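Local coordinates for protein glutathione S-Transferase (Caenorhabditis elegans, PDB 1YQ1) that probably catalyses the conjugation of glutathione to electrophilic substrates, releasing a halide anion, as a sigma-class glutathione transferase, at residues F135-N139 against F180-A184. Residues are numbered along the deposited sequence; the frame is centred on the assembly and turned at random.
Sequences FNILN and FTKLA
The ring of Phe-135, on helix 121-144, meets two hydrophobic side chains of 180-184 in two different ways, and so illustrates how one aromatic residue can present its edge to one partner and its face to another. Its edge is turned toward the face of Phe-180 in a T-shaped pair, with ring centroids 4.9 Å apart and planes at 71°. Leu-183 CD1 instead lies over a face of Phe-135, 3.5 Å from its ring centroid, in a CH-pi contact.

Followed outward, Phe-135 divides its atoms between these partners. CB already lies near Leu-183 CD1, and CG, CD1 and CE1 sit beneath that same methyl. On the other flank CD2 comes 3.6 Å from Phe-180 CZ, while CE2 faces Phe-180 CE2; CZ, at the tip, still borders Leu-183 CD1.

Leu-183 uses both of its branches. CG lies anti to its carbonyl carbon (chi1 -79°), and the fork beyond it sends CD1 to Phe-135 and CD2 to Leu-138, where the two CD2 methyls are 3.5 Å apart. Toward the more exposed side, Asn-139 brings OD1 to 3.7 Å from Leu-183 CG, a packing contact, and the bent chain of Lys-182 carries NZ to 3.9 Å from Asn-139 CB.

Replacing Phe-135 with an alanine would probably open a gap beside Leu-183 CD1 and leave the face of Phe-180 without its aromatic mate. Leu-166 and Leu-169 of helix 157-171 also pack against Phe-135, and Val-92 of helix 83-109 against Leu-138. Apolar packing between helices 121-144 and 181-191, backed by these two further helices, is characteristic of the all-helical C-terminal domain of glutathione transferases.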
loop_
_atom_site.group_PDB
_atom_site.type_symbol
_atom_site.label_atom_id
_atom_site.label_comp_id
_atom_site.label_asym_id
_atom_site.label_seq_id
_atom_site.Cartn_x
_atom_site.Cartn_y
_atom_site.Cartn_z
ATOM N N PHE A 135 -14.438 -2.644 -9.129
ATOM C CA PHE A 135 -15.543 -3.515 -8.770
ATOM C C PHE A 135 -15.501 -4.878 -9.463
ATOM O O PHE A 135 -15.864 -5.892 -8.857
ATOM C CB PHE A 135 -16.881 -2.807 -9.042
ATOM C CG PHE A 135 -17.341 -1.910 -7.914
ATOM C CD1 PHE A 135 -16.657 -1.880 -6.695
ATOM C CD2 PHE A 135 -18.475 -1.116 -8.057
ATOM C CE1 PHE A 135 -17.096 -1.075 -5.636
ATOM C CE2 PHE A 135 -18.924 -0.305 -7.003
ATOM C CZ PHE A 135 -18.234 -0.288 -5.793
ATOM N N ASN A 136 -15.051 -4.903 -10.719
ATOM C CA ASN A 136 -14.966 -6.147 -11.487
ATOM C C ASN A 136 -13.962 -7.100 -10.866
ATOM O O ASN A 136 -14.320 -8.174 -10.408
ATOM C CB ASN A 136 -14.569 -5.859 -12.936
ATOM C CG ASN A 136 -15.679 -5.191 -13.722
ATOM O OD1 ASN A 136 -15.459 -4.692 -14.825
ATOM N ND2 ASN A 136 -16.882 -5.181 -13.158
ATOM N N ILE A 137 -12.695 -6.716 -10.858
ATOM C CA ILE A 137 -11.679 -7.564 -10.262
ATOM C C ILE A 137 -12.217 -7.987 -8.898
ATOM O O ILE A 137 -12.002 -9.107 -8.446
ATOM C CB ILE A 137 -10.311 -6.795 -10.149
ATOM C CG1 ILE A 137 -9.310 -7.575 -9.295
ATOM C CG2 ILE A 137 -10.528 -5.406 -9.614
ATOM C CD1 ILE A 137 -9.582 -7.570 -7.813
ATOM N N LEU A 138 -12.959 -7.093 -8.262
ATOM C CA LEU A 138 -13.528 -7.378 -6.956
ATOM C C LEU A 138 -14.608 -8.446 -7.084
ATOM O O LEU A 138 -14.769 -9.274 -6.193
ATOM C CB LEU A 138 -14.095 -6.091 -6.340
ATOM C CG LEU A 138 -13.852 -5.874 -4.845
ATOM C CD1 LEU A 138 -12.383 -6.035 -4.523
ATOM C CD2 LEU A 138 -14.317 -4.495 -4.457
ATOM N N ASN A 139 -15.344 -8.427 -8.191
ATOM C CA ASN A 139 -16.392 -9.421 -8.436
ATOM C C ASN A 139 -15.779 -10.779 -8.787
ATOM O O ASN A 139 -16.283 -11.824 -8.371
ATOM C CB ASN A 139 -17.297 -9.001 -9.593
ATOM C CG ASN A 139 -18.073 -7.744 -9.304
ATOM O OD1 ASN A 139 -18.739 -7.632 -8.273
ATOM N ND2 ASN A 139 -18.008 -6.788 -10.227
ATOM N N PHE A 180 -25.503 -3.748 -7.600
ATOM C CA PHE A 180 -24.388 -4.673 -7.451
ATOM C C PHE A 180 -24.764 -5.728 -6.430
ATOM O O PHE A 180 -24.358 -5.683 -5.271
ATOM C CB PHE A 180 -23.133 -3.929 -7.001
ATOM C CG PHE A 180 -22.551 -3.025 -8.052
ATOM C CD1 PHE A 180 -21.962 -3.554 -9.187
ATOM C CD2 PHE A 180 -22.591 -1.648 -7.901
ATOM C CE1 PHE A 180 -21.418 -2.727 -10.160
ATOM C CE2 PHE A 180 -22.052 -0.812 -8.866
ATOM C CZ PHE A 180 -21.463 -1.352 -10.000
ATOM N N THR A 181 -25.559 -6.678 -6.891
ATOM C CA THR A 181 -26.048 -7.779 -6.084
ATOM C C THR A 181 -24.982 -8.601 -5.355
ATOM O O THR A 181 -25.268 -9.203 -4.320
ATOM C CB THR A 181 -26.887 -8.729 -6.960
ATOM O OG1 THR A 181 -26.187 -8.989 -8.190
ATOM C CG2 THR A 181 -28.252 -8.103 -7.266
ATOM N N LYS A 182 -23.764 -8.633 -5.888
ATOM C CA LYS A 182 -22.691 -9.411 -5.273
ATOM C C LYS A 182 -21.909 -8.667 -4.186
ATOM O O LYS A 182 -21.834 -9.117 -3.040
ATOM C CB LYS A 182 -21.739 -9.908 -6.363
ATOM C CG LYS A 182 -22.304 -11.054 -7.188
ATOM C CD LYS A 182 -21.429 -11.383 -8.396
ATOM C CE LYS A 182 -21.642 -10.370 -9.525
ATOM N NZ LYS A 182 -20.697 -10.580 -10.657
ATOM N N LEU A 183 -21.312 -7.540 -4.560
ATOM C CA LEU A 183 -20.554 -6.720 -3.624
ATOM C C LEU A 183 -21.428 -6.379 -2.424
ATOM O O LEU A 183 -20.946 -6.295 -1.298
ATOM C CB LEU A 183 -20.099 -5.434 -4.313
ATOM C CG LEU A 183 -18.879 -5.548 -5.219
ATOM C CD1 LEU A 183 -18.787 -4.365 -6.171
ATOM C CD2 LEU A 183 -17.650 -5.645 -4.338
ATOM N N ALA A 184 -22.715 -6.170 -2.670
ATOM C CA ALA A 184 -23.638 -5.860 -1.593
ATOM C C ALA A 184 -23.704 -7.072 -0.682
ATOM O O ALA A 184 -23.665 -6.955 0.544
ATOM C CB ALA A 184 -25.004 -5.564 -2.153
#